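Local coordinates for protein VESB protease (Vibrio cholerae, PDB 4LK4) that is a secreted, trypsin-like protease of the peptidase S1 family that probably cleaves peptide bonds within proteins as a serine endopeptidase, at residues G48-T53 and I106-Q111; S65-I70 and G81-A86; A85-Y90 and Q247-Q252; Q266-T271 and A342-Q347. The protein carries 1 engineered substitution. All coordinates share one frame; numbering follows the deposited sequence.

Contact 1: residues G48-T53 and I106-Q111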
# COMPACT_ATOMS: atom_id res chain seq x y z
N GLY A 48 9.05 9.03 7.93
CA GLY A 48 9.08 10.08 6.93
C GLY A 48 7.67 10.40 6.55
O GLY A 48 6.91 10.79 7.39
N ARG A 49 7.32 10.20 5.30
CA ARG A 49 5.99 10.52 4.84
C ARG A 49 5.24 9.28 4.32
O ARG A 49 4.33 9.42 3.52
CB ARG A 49 6.04 11.64 3.79
CG ARG A 49 6.82 11.32 2.51
CD ARG A 49 6.57 12.32 1.41
NE ARG A 49 7.43 13.50 1.54
CZ ARG A 49 7.02 14.75 1.73
NH1 ARG A 49 5.73 15.07 1.82
NH2 ARG A 49 7.93 15.71 1.84
N TYR A 50 5.56 8.09 4.82
CA TYR A 50 4.96 6.89 4.26
C TYR A 50 4.19 6.04 5.24
O TYR A 50 4.63 5.79 6.36
CB TYR A 50 6.03 6.03 3.62
CG TYR A 50 6.80 6.75 2.54
CD1 TYR A 50 6.22 6.97 1.30
CD2 TYR A 50 8.11 7.20 2.75
CE1 TYR A 50 6.90 7.62 0.29
CE2 TYR A 50 8.82 7.85 1.74
CZ TYR A 50 8.20 8.06 0.51
OH TYR A 50 8.85 8.70 -0.51
N VAL A 51 3.05 5.56 4.76
CA VAL A 51 2.16 4.69 5.49
C VAL A 51 1.93 3.41 4.68
O VAL A 51 1.76 3.46 3.46
CB VAL A 51 0.83 5.39 5.66
CG1 VAL A 51 -0.23 4.43 6.14
CG2 VAL A 51 1.00 6.56 6.62
N LEU A 52 1.91 2.28 5.36
CA LEU A 52 1.70 0.97 4.75
C LEU A 52 0.28 0.55 5.04
O LEU A 52 -0.21 0.71 6.18
CB LEU A 52 2.63 -0.05 5.38
CG LEU A 52 2.50 -1.49 4.92
CD1 LEU A 52 2.70 -1.62 3.42
CD2 LEU A 52 3.49 -2.39 5.67
N THR A 53 -0.40 0.04 4.02
CA THR A 53 -1.80 -0.32 4.16
C THR A 53 -2.17 -1.31 3.07
O THR A 53 -1.29 -1.82 2.39
CB THR A 53 -2.69 0.93 4.11
OG1 THR A 53 -4.00 0.59 4.57
CG2 THR A 53 -2.82 1.46 2.72
N ILE A 106 1.04 1.85 -0.58
CA ILE A 106 1.75 2.87 0.19
C ILE A 106 0.99 4.18 0.05
O ILE A 106 0.59 4.56 -1.04
CB ILE A 106 3.18 3.11 -0.36
CG1 ILE A 106 4.06 1.88 -0.14
CG2 ILE A 106 3.83 4.34 0.26
CD1 ILE A 106 4.17 1.47 1.31
N VAL A 107 0.79 4.87 1.17
CA VAL A 107 0.27 6.22 1.13
C VAL A 107 1.44 7.15 1.39
O VAL A 107 2.09 7.05 2.43
CB VAL A 107 -0.84 6.43 2.16
CG1 VAL A 107 -1.45 7.82 2.02
CG2 VAL A 107 -1.92 5.36 2.00
N GLU A 108 1.74 8.00 0.41
CA GLU A 108 2.72 9.04 0.55
C GLU A 108 1.97 10.25 1.07
O GLU A 108 0.94 10.61 0.53
CB GLU A 108 3.29 9.32 -0.83
CG GLU A 108 4.39 10.36 -0.87
CD GLU A 108 4.76 10.76 -2.28
OE1 GLU A 108 5.37 9.91 -2.98
OE2 GLU A 108 4.45 11.92 -2.67
N LEU A 109 2.47 10.85 2.14
CA LEU A 109 1.78 11.91 2.86
C LEU A 109 2.25 13.28 2.42
O LEU A 109 3.37 13.42 2.00
CB LEU A 109 2.10 11.78 4.33
CG LEU A 109 1.66 10.47 4.97
CD1 LEU A 109 1.78 10.58 6.48
CD2 LEU A 109 0.22 10.15 4.59
N ALA A 110 1.41 14.29 2.56
CA ALA A 110 1.79 15.67 2.16
C ALA A 110 2.89 16.29 3.02
O ALA A 110 3.44 17.33 2.69
CB ALA A 110 0.57 16.59 2.14
N GLN A 111 3.21 15.67 4.14
CA GLN A 111 4.37 16.10 4.91
C GLN A 111 4.85 14.94 5.75
O GLN A 111 4.13 13.98 5.96
CB GLN A 111 4.03 17.32 5.78
CG GLN A 111 2.63 17.24 6.35
CD GLN A 111 2.25 18.42 7.23
OE1 GLN A 111 3.09 19.04 7.89
NE2 GLN A 111 0.95 18.71 7.27
O HOH W 1 7.78 8.41 -2.89
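Arg49 lies along the end of strand 106-109 and ties into the backbone of Leu109. Its CB packs on Leu109 CB at 4.0 Å. CG sits between the backbone N and the carbonyl carbon (chi1 61°), which brings it over the centre of one face of the Tyr50 ring. Arg49 CD lies 3.4 Å from Leu109 O and runs beside Glu108, 3.7 Å from its CG. The chain bends at chi3, and the guanidinium turns toward the corner after Leu109. NH1 of Arg49 donates to Leu109 O at 2.9 Å, with the acceptor in the guanidinium plane. The Arg49 backbone is held as well, as its O takes the N-H of Leu109 (N to O 2.7 Å).

The two strands are antiparallel neighbours in the six-stranded barrel of the trypsin fold that also contains strands 66-70 and 82-91. Val51 and Val107 form a hydrogen-bonded pair, and their CB atoms are 4.0 Å apart. On the other face, Tyr50 CD1 meets Ile106 CG2 at 3.7 Å. The Tyr50 ring and Glu108 point the same way, and one water joins Tyr50 OH to Glu108 OE1. Tyr50 OH also bonds Gln247 N, while the Glu108 carboxylate has further partners on strand 82-91 and at Ser249.

Contact 2: residues S65-I70 and G81-A86; sequences SVDVII and GERIAA
Arg83 and Asp67 meet on one face of an antiparallel strand pair, with guanidinium and carboxylate planes turned 71° apart. CG anti to the backbone N (chi1 -175°) and a chain extended from CG to NE carry the Arg83 guanidinium to Asp67. It comes side-on. NE and NH2 of Arg83 both donate to Asp67 OD2, each at 3.0 Å, and this oxygen lies nearly in the guanidinium plane. Both donors come from the anti side of OD2, away from OD1. NE stands 33° out of the carboxylate plane, while NH2 uses the anti lone pair of OD2. The salt bridge has a second anchor in Ala33 O, which also binds Arg83 NH2. The aliphatic part of Arg83 is covered by Ile69, whose CG1 is 4.0 Å from Arg83 CG.

The strands form the hairpin 66-70 and 82-91 of the trypsin-fold barrel. Val68 N donates to Ile84 O and Ile84 N to Val68 O, each at 2.8 Å. Ile70 and Glu82 form another hydrogen-bonded pair nearer the connecting loop.

On the other face Val68, Ile70 and Ile84 form an apolar patch, with Glu82 at its margin. Ile70 CD1 and Ile84 CD1 touch at 4.3 Å. Val68 CG2 lies 4.3 Å from Ile84 CB. Leu109 of the neighbouring strand packs on all three. Towards the far end of the hairpin, Val66 CG1 rests on Ala86 CB at 3.9 Å.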
# COMPACT_ATOMS: atom_id res chain seq x y z
N SER A 65 -8.95 12.57 -1.47
CA SER A 65 -10.06 12.36 -0.57
C SER A 65 -9.63 11.64 0.73
O SER A 65 -10.48 11.17 1.52
CB SER A 65 -11.13 11.55 -1.29
OG SER A 65 -10.65 10.21 -1.45
N VAL A 66 -8.32 11.57 0.98
CA VAL A 66 -7.82 10.76 2.11
C VAL A 66 -6.85 11.49 3.02
O VAL A 66 -5.89 12.10 2.54
CB VAL A 66 -7.17 9.46 1.62
CG1 VAL A 66 -6.36 8.78 2.73
CG2 VAL A 66 -8.26 8.53 1.09
N ASP A 67 -7.12 11.41 4.33
CA ASP A 67 -6.18 11.79 5.37
C ASP A 67 -5.75 10.55 6.12
O ASP A 67 -6.42 9.52 6.07
CB ASP A 67 -6.82 12.72 6.39
CG ASP A 67 -7.16 14.08 5.84
OD1 ASP A 67 -6.49 14.51 4.87
OD2 ASP A 67 -8.12 14.72 6.37
N VAL A 68 -4.64 10.66 6.83
CA VAL A 68 -4.23 9.64 7.77
C VAL A 68 -4.05 10.29 9.13
O VAL A 68 -3.78 11.50 9.23
CB VAL A 68 -2.92 8.94 7.36
CG1 VAL A 68 -2.95 8.61 5.89
CG2 VAL A 68 -1.70 9.79 7.71
N ILE A 69 -4.20 9.48 10.16
CA ILE A 69 -3.97 9.91 11.56
C ILE A 69 -3.02 8.93 12.19
O ILE A 69 -3.40 7.80 12.46
CB ILE A 69 -5.23 9.94 12.41
CG1 ILE A 69 -6.28 10.85 11.79
CG2 ILE A 69 -4.88 10.46 13.82
CD1 ILE A 69 -7.65 10.72 12.42
N ILE A 70 -1.78 9.38 12.35
CA ILE A 70 -0.68 8.55 12.85
C ILE A 70 -0.74 8.61 14.36
O ILE A 70 -0.84 9.68 14.94
CB ILE A 70 0.70 9.12 12.39
CG1 ILE A 70 0.79 9.16 10.85
CG2 ILE A 70 1.84 8.28 12.91
CD1 ILE A 70 2.10 9.64 10.30
N GLY A 81 -2.53 11.89 18.18
CA GLY A 81 -1.99 11.64 16.84
C GLY A 81 -1.96 12.83 15.87
O GLY A 81 -2.63 13.84 16.12
N GLU A 82 -1.21 12.70 14.78
CA GLU A 82 -1.10 13.74 13.76
C GLU A 82 -1.96 13.40 12.58
O GLU A 82 -1.78 12.36 11.95
CB GLU A 82 0.35 13.92 13.29
CG GLU A 82 1.30 14.31 14.41
CD GLU A 82 2.76 14.55 13.97
OE1 GLU A 82 3.05 14.61 12.75
OE2 GLU A 82 3.61 14.70 14.88
N ARG A 83 -2.89 14.29 12.26
CA ARG A 83 -3.71 14.13 11.07
C ARG A 83 -3.01 14.79 9.91
O ARG A 83 -2.69 15.97 9.99
CB ARG A 83 -5.09 14.77 11.27
CG ARG A 83 -6.01 14.52 10.11
CD ARG A 83 -7.46 14.62 10.52
NE ARG A 83 -8.34 14.45 9.38
CZ ARG A 83 -9.66 14.31 9.44
NH1 ARG A 83 -10.29 14.28 10.64
NH2 ARG A 83 -10.36 14.18 8.31
N ILE A 84 -2.75 14.03 8.85
CA ILE A 84 -1.99 14.53 7.70
C ILE A 84 -2.65 14.11 6.38
O ILE A 84 -3.12 12.99 6.22
CB ILE A 84 -0.57 13.94 7.73
CG1 ILE A 84 0.09 14.21 9.07
CG2 ILE A 84 0.30 14.53 6.62
CD1 ILE A 84 1.53 13.75 9.11
N ALA A 85 -2.64 14.99 5.39
CA ALA A 85 -3.23 14.65 4.09
C ALA A 85 -2.39 13.66 3.29
O ALA A 85 -1.15 13.69 3.33
CB ALA A 85 -3.47 15.90 3.26
N ALA A 86 -3.07 12.80 2.56
CA ALA A 86 -2.41 11.95 1.60
C ALA A 86 -2.12 12.80 0.36
O ALA A 86 -2.91 13.70 0.02
CB ALA A 86 -3.31 10.79 1.25

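Contact 3: residues A85-Y90 and Q247-Q252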
# COMPACT_ATOMS: atom_id res chain seq x y z
N ALA A 85 -2.64 14.99 5.39
CA ALA A 85 -3.23 14.65 4.09
C ALA A 85 -2.39 13.66 3.29
O ALA A 85 -1.15 13.69 3.33
CB ALA A 85 -3.47 15.90 3.26
N ALA A 86 -3.07 12.80 2.56
CA ALA A 86 -2.41 11.95 1.60
C ALA A 86 -2.12 12.80 0.36
O ALA A 86 -2.91 13.70 0.02
CB ALA A 86 -3.31 10.79 1.25
N GLN A 87 -0.98 12.58 -0.28
CA GLN A 87 -0.77 13.23 -1.56
C GLN A 87 -0.58 12.24 -2.70
O GLN A 87 -1.00 12.54 -3.82
CB GLN A 87 0.35 14.28 -1.51
CG GLN A 87 1.75 13.77 -1.72
CD GLN A 87 2.79 14.89 -1.73
OE1 GLN A 87 2.43 16.08 -1.63
NE2 GLN A 87 4.07 14.52 -1.83
N LYS A 88 0.01 11.08 -2.45
CA LYS A 88 0.04 10.02 -3.46
C LYS A 88 -0.25 8.63 -2.89
O LYS A 88 0.04 8.34 -1.73
CB LYS A 88 1.39 10.01 -4.19
CG LYS A 88 1.68 11.24 -5.06
CD LYS A 88 1.09 11.08 -6.45
CE LYS A 88 0.87 12.41 -7.22
NZ LYS A 88 1.86 13.48 -6.96
N ILE A 89 -0.81 7.78 -3.73
CA ILE A 89 -1.04 6.40 -3.42
C ILE A 89 -0.31 5.52 -4.45
O ILE A 89 -0.39 5.76 -5.65
CB ILE A 89 -2.54 6.11 -3.35
CG1 ILE A 89 -3.10 6.78 -2.07
CG2 ILE A 89 -2.81 4.61 -3.24
CD1 ILE A 89 -4.61 6.69 -1.89
N TYR A 90 0.45 4.53 -3.97
CA TYR A 90 1.05 3.52 -4.83
C TYR A 90 0.42 2.19 -4.47
O TYR A 90 0.50 1.76 -3.32
CB TYR A 90 2.58 3.48 -4.66
CG TYR A 90 3.17 4.84 -4.82
CD1 TYR A 90 3.31 5.69 -3.74
CD2 TYR A 90 3.53 5.31 -6.05
CE1 TYR A 90 3.80 6.97 -3.90
CE2 TYR A 90 4.06 6.56 -6.21
CZ TYR A 90 4.18 7.41 -5.14
OH TYR A 90 4.69 8.69 -5.34
N GLN A 247 11.42 8.16 -1.84
CA GLN A 247 11.51 9.62 -2.05
C GLN A 247 11.56 10.05 -3.52
O GLN A 247 12.09 11.12 -3.87
CB GLN A 247 12.68 10.21 -1.27
CG GLN A 247 12.65 9.87 0.21
CD GLN A 247 13.87 10.39 0.94
OE1 GLN A 247 13.82 11.43 1.59
NE2 GLN A 247 14.99 9.68 0.80
N LEU A 248 10.96 9.22 -4.36
CA LEU A 248 10.65 9.56 -5.74
C LEU A 248 9.13 9.53 -5.80
O LEU A 248 8.52 8.47 -5.77
CB LEU A 248 11.25 8.52 -6.70
CG LEU A 248 10.90 8.65 -8.19
CD1 LEU A 248 11.21 10.07 -8.66
CD2 LEU A 248 11.63 7.62 -9.05
N SER A 249 8.53 10.71 -5.86
CA SER A 249 7.09 10.84 -5.89
C SER A 249 6.56 11.01 -7.31
O SER A 249 6.97 11.91 -8.06
CB SER A 249 6.65 12.04 -5.07
OG SER A 249 5.25 12.20 -5.16
N TYR A 250 5.60 10.17 -7.66
CA TYR A 250 5.03 10.23 -8.98
C TYR A 250 3.60 9.68 -9.12
O TYR A 250 3.10 8.94 -8.27
CB TYR A 250 5.95 9.48 -9.91
CG TYR A 250 6.06 8.01 -9.63
CD1 TYR A 250 6.89 7.53 -8.60
CD2 TYR A 250 5.35 7.08 -10.37
CE1 TYR A 250 7.01 6.17 -8.34
CE2 TYR A 250 5.45 5.72 -10.11
CZ TYR A 250 6.28 5.26 -9.09
OH TYR A 250 6.41 3.90 -8.87
N ASP A 251 2.97 10.05 -10.23
CA ASP A 251 1.68 9.49 -10.65
C ASP A 251 1.90 8.06 -11.12
O ASP A 251 2.59 7.81 -12.13
CB ASP A 251 1.07 10.33 -11.79
CG ASP A 251 0.94 11.80 -11.45
OD1 ASP A 251 0.27 12.10 -10.45
OD2 ASP A 251 1.50 12.67 -12.17
N GLN A 252 1.30 7.12 -10.40
CA GLN A 252 1.48 5.72 -10.72
C GLN A 252 0.53 5.25 -11.81
O GLN A 252 0.97 4.74 -12.83
CB GLN A 252 1.26 4.86 -9.48
CG GLN A 252 1.83 3.46 -9.61
CD GLN A 252 1.28 2.52 -8.53
OE1 GLN A 252 0.20 2.74 -7.99
NE2 GLN A 252 2.01 1.45 -8.26
O HOH W 2 0.86 7.67 -7.43
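The seam between the trypsin-like domain and the Ig-like domain runs through Tyr90 and Tyr250. Tyr250 N donates to Tyr90 OH at 2.9 Å, nearly straight at 161°, and lies in the plane of the Tyr90 ring. The rings are tilted by 51° to each other. Tyr90 CE2 stands over one face of the Tyr250 ring, near its rim, and is 3.7 Å from CE1 of Tyr250. Gln252 flanks Tyr90 from the other end: its OE1 is 3.4 Å from Tyr90 CA, and its NE2 bonds Arg91 O.

Lys88 bends at chi2 (-86°) and passes along the backbone of Tyr250, with its CD 3.5 Å from Tyr250 O. Its CE reaches Asp251 OD1 at 3.3 Å. Lys88 NZ stays 4.1 Å from the same oxygen, too far for a salt bridge. One water bridges the segments: it donates to Ile89 O and Tyr250 O and accepts from Gln252 N.

Gln87 and Lys88 form a classic beta bulge opposite Glu108 of strand 105-109. Glu108 OE1 bonds Tyr90 OH, and its OE2 bonds Gln87 NE2 and Ser249 OG. Beyond the seam, Asp251 OD2 holds Thr269 N on strand 262-272, and Tyr250 packs on strand 338-349.

Contact 4: residues Q266-T271 and A342-Q347; sequences QSFTYT and ATSRIQ
The Tyr270 ring meets strand 342-347 at its edge, and the Phe268 ring does so with Arg345 O and Ile346 CB. At the Tyr270 edge are Ser344 OG and Ala342 CB, the latter 3.7 Å from Tyr270 CE2. Phe268 CZ lies 3.5 Å from Arg345 O and 4.3 Å from Ile346 CB. Ser344 CB approaches Phe268 CD2 obliquely at 3.8 Å. Phe268 also makes an edge-to-face pair with Phe329 of strand 324-335, which Ser344 touches as well.

Both strands belong to the Ig-like domain and run nearly antiparallel, at 164°. Their axes are 9.4 Å apart, too far for backbone pairing. Strand 248-258 lies between them in the sheet order and pairs with each, so the contact is made mostly by side chains reaching across it.

Tyr270 OH donates to Ser344 OG at 2.6 Å. Ser344 OG is in turn bonded to Asp251 O, and this buried serine hydroxyl has two hydrogen-bond partners. The Tyr270 ring gets there because CG is anti to the carbonyl carbon (chi1 -58°). At the other end, Gln266 CB rests on Ile346 CD1 at 4.0 Å, while its amide turns back to Ser267 O.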
# COMPACT_ATOMS: atom_id res chain seq x y z
N GLN A 266 -2.23 11.52 -21.82
CA GLN A 266 -2.22 11.67 -20.36
C GLN A 266 -0.83 12.00 -19.86
O GLN A 266 0.10 11.31 -20.14
CB GLN A 266 -2.71 10.39 -19.70
CG GLN A 266 -2.73 10.43 -18.18
CD GLN A 266 -3.71 11.45 -17.67
OE1 GLN A 266 -4.87 11.48 -18.10
NE2 GLN A 266 -3.27 12.32 -16.77
N SER A 267 -0.70 13.08 -19.11
CA SER A 267 0.56 13.45 -18.49
C SER A 267 0.84 12.70 -17.15
O SER A 267 -0.09 12.35 -16.42
CB SER A 267 0.55 14.96 -18.27
OG SER A 267 1.78 15.40 -17.73
N PHE A 268 2.11 12.45 -16.85
CA PHE A 268 2.55 11.81 -15.60
C PHE A 268 3.71 12.61 -15.01
O PHE A 268 4.65 12.93 -15.73
CB PHE A 268 3.06 10.40 -15.86
CG PHE A 268 1.99 9.42 -16.18
CD1 PHE A 268 1.47 9.34 -17.43
CD2 PHE A 268 1.53 8.54 -15.23
CE1 PHE A 268 0.50 8.42 -17.74
CE2 PHE A 268 0.56 7.61 -15.53
CZ PHE A 268 0.06 7.54 -16.80
N THR A 269 3.67 12.91 -13.72
CA THR A 269 4.72 13.73 -13.12
C THR A 269 5.55 12.96 -12.11
O THR A 269 5.02 12.17 -11.32
CB THR A 269 4.15 15.01 -12.51
OG1 THR A 269 3.49 15.73 -13.55
CG2 THR A 269 5.24 15.88 -11.92
N TYR A 270 6.86 13.21 -12.17
CA TYR A 270 7.91 12.53 -11.41
C TYR A 270 8.69 13.61 -10.66
O TYR A 270 9.15 14.58 -11.28
CB TYR A 270 8.82 11.73 -12.36
CG TYR A 270 8.01 10.72 -13.14
CD1 TYR A 270 7.39 11.07 -14.34
CD2 TYR A 270 7.78 9.45 -12.63
CE1 TYR A 270 6.58 10.17 -15.02
CE2 TYR A 270 6.99 8.54 -13.31
CZ TYR A 270 6.38 8.91 -14.50
OH TYR A 270 5.57 8.02 -15.16
N THR A 271 8.81 13.46 -9.35
CA THR A 271 9.40 14.48 -8.49
C THR A 271 10.40 13.88 -7.51
O THR A 271 10.10 12.90 -6.81
CB THR A 271 8.29 15.15 -7.67
OG1 THR A 271 7.23 15.52 -8.55
CG2 THR A 271 8.82 16.37 -6.96
N ALA A 342 10.58 4.35 -11.23
CA ALA A 342 9.18 4.60 -11.11
C ALA A 342 8.49 3.84 -12.23
O ALA A 342 8.86 3.99 -13.41
CB ALA A 342 8.89 6.08 -11.24
N THR A 343 7.49 3.05 -11.85
CA THR A 343 6.69 2.29 -12.80
C THR A 343 5.27 2.85 -12.79
O THR A 343 4.59 2.82 -11.77
CB THR A 343 6.71 0.80 -12.41
OG1 THR A 343 8.07 0.38 -12.29
CG2 THR A 343 6.07 -0.07 -13.43
N SER A 344 4.84 3.39 -13.93
CA SER A 344 3.50 3.96 -14.09
C SER A 344 2.67 3.13 -15.04
O SER A 344 3.19 2.24 -15.69
CB SER A 344 3.60 5.37 -14.64
OG SER A 344 4.31 6.20 -13.74
N ARG A 345 1.38 3.43 -15.12
CA ARG A 345 0.43 2.63 -15.88
C ARG A 345 -0.63 3.53 -16.47
O ARG A 345 -1.13 4.42 -15.82
CB ARG A 345 -0.26 1.62 -15.00
CG ARG A 345 -1.51 1.01 -15.62
CD ARG A 345 -2.09 -0.13 -14.78
NE ARG A 345 -1.18 -1.27 -14.81
CZ ARG A 345 -1.23 -2.31 -13.99
NH1 ARG A 345 -2.17 -2.39 -13.02
NH2 ARG A 345 -0.32 -3.28 -14.10
N ILE A 346 -0.93 3.31 -17.74
CA ILE A 346 -2.05 3.94 -18.38
C ILE A 346 -2.99 2.83 -18.78
O ILE A 346 -2.59 1.80 -19.31
CB ILE A 346 -1.61 4.77 -19.60
CG1 ILE A 346 -2.79 5.54 -20.15
CG2 ILE A 346 -1.00 3.91 -20.70
CD1 ILE A 346 -2.35 6.66 -21.05
N GLN A 347 -4.25 3.04 -18.52
CA GLN A 347 -5.23 2.01 -18.67
C GLN A 347 -6.53 2.63 -19.13
O GLN A 347 -6.86 3.74 -18.70
CB GLN A 347 -5.45 1.33 -17.33
CG GLN A 347 -6.49 0.23 -17.37
CD GLN A 347 -6.47 -0.63 -16.11
OE1 GLN A 347 -5.56 -0.55 -15.28
NE2 GLN A 347 -7.49 -1.46 -15.97

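How the contacts relate
Contacts 1 and 2 are buried pairings in one barrel of the trypsin-like domain. Both rest on backbone hydrogen bonds. Contact 1 adds an arginine-to-carbonyl bond, and contact 2 a salt bridge on one face. Strands 105-109 and 82-91 are neighbours there, with Ala110 N bonded to Ala85 O. Contact 2 is nested in the chain loop that contact 1 closes. Contact 3 shares Ala85 and Ala86 with contact 2 and is only partly buried. It joins the two domains through side chains, a backbone N-H and water. Contact 4 lies wholly in the Ig-like domain and is a buried meeting of rings and small side chains. It touches contact 3 but neither contact 1 nor contact 2.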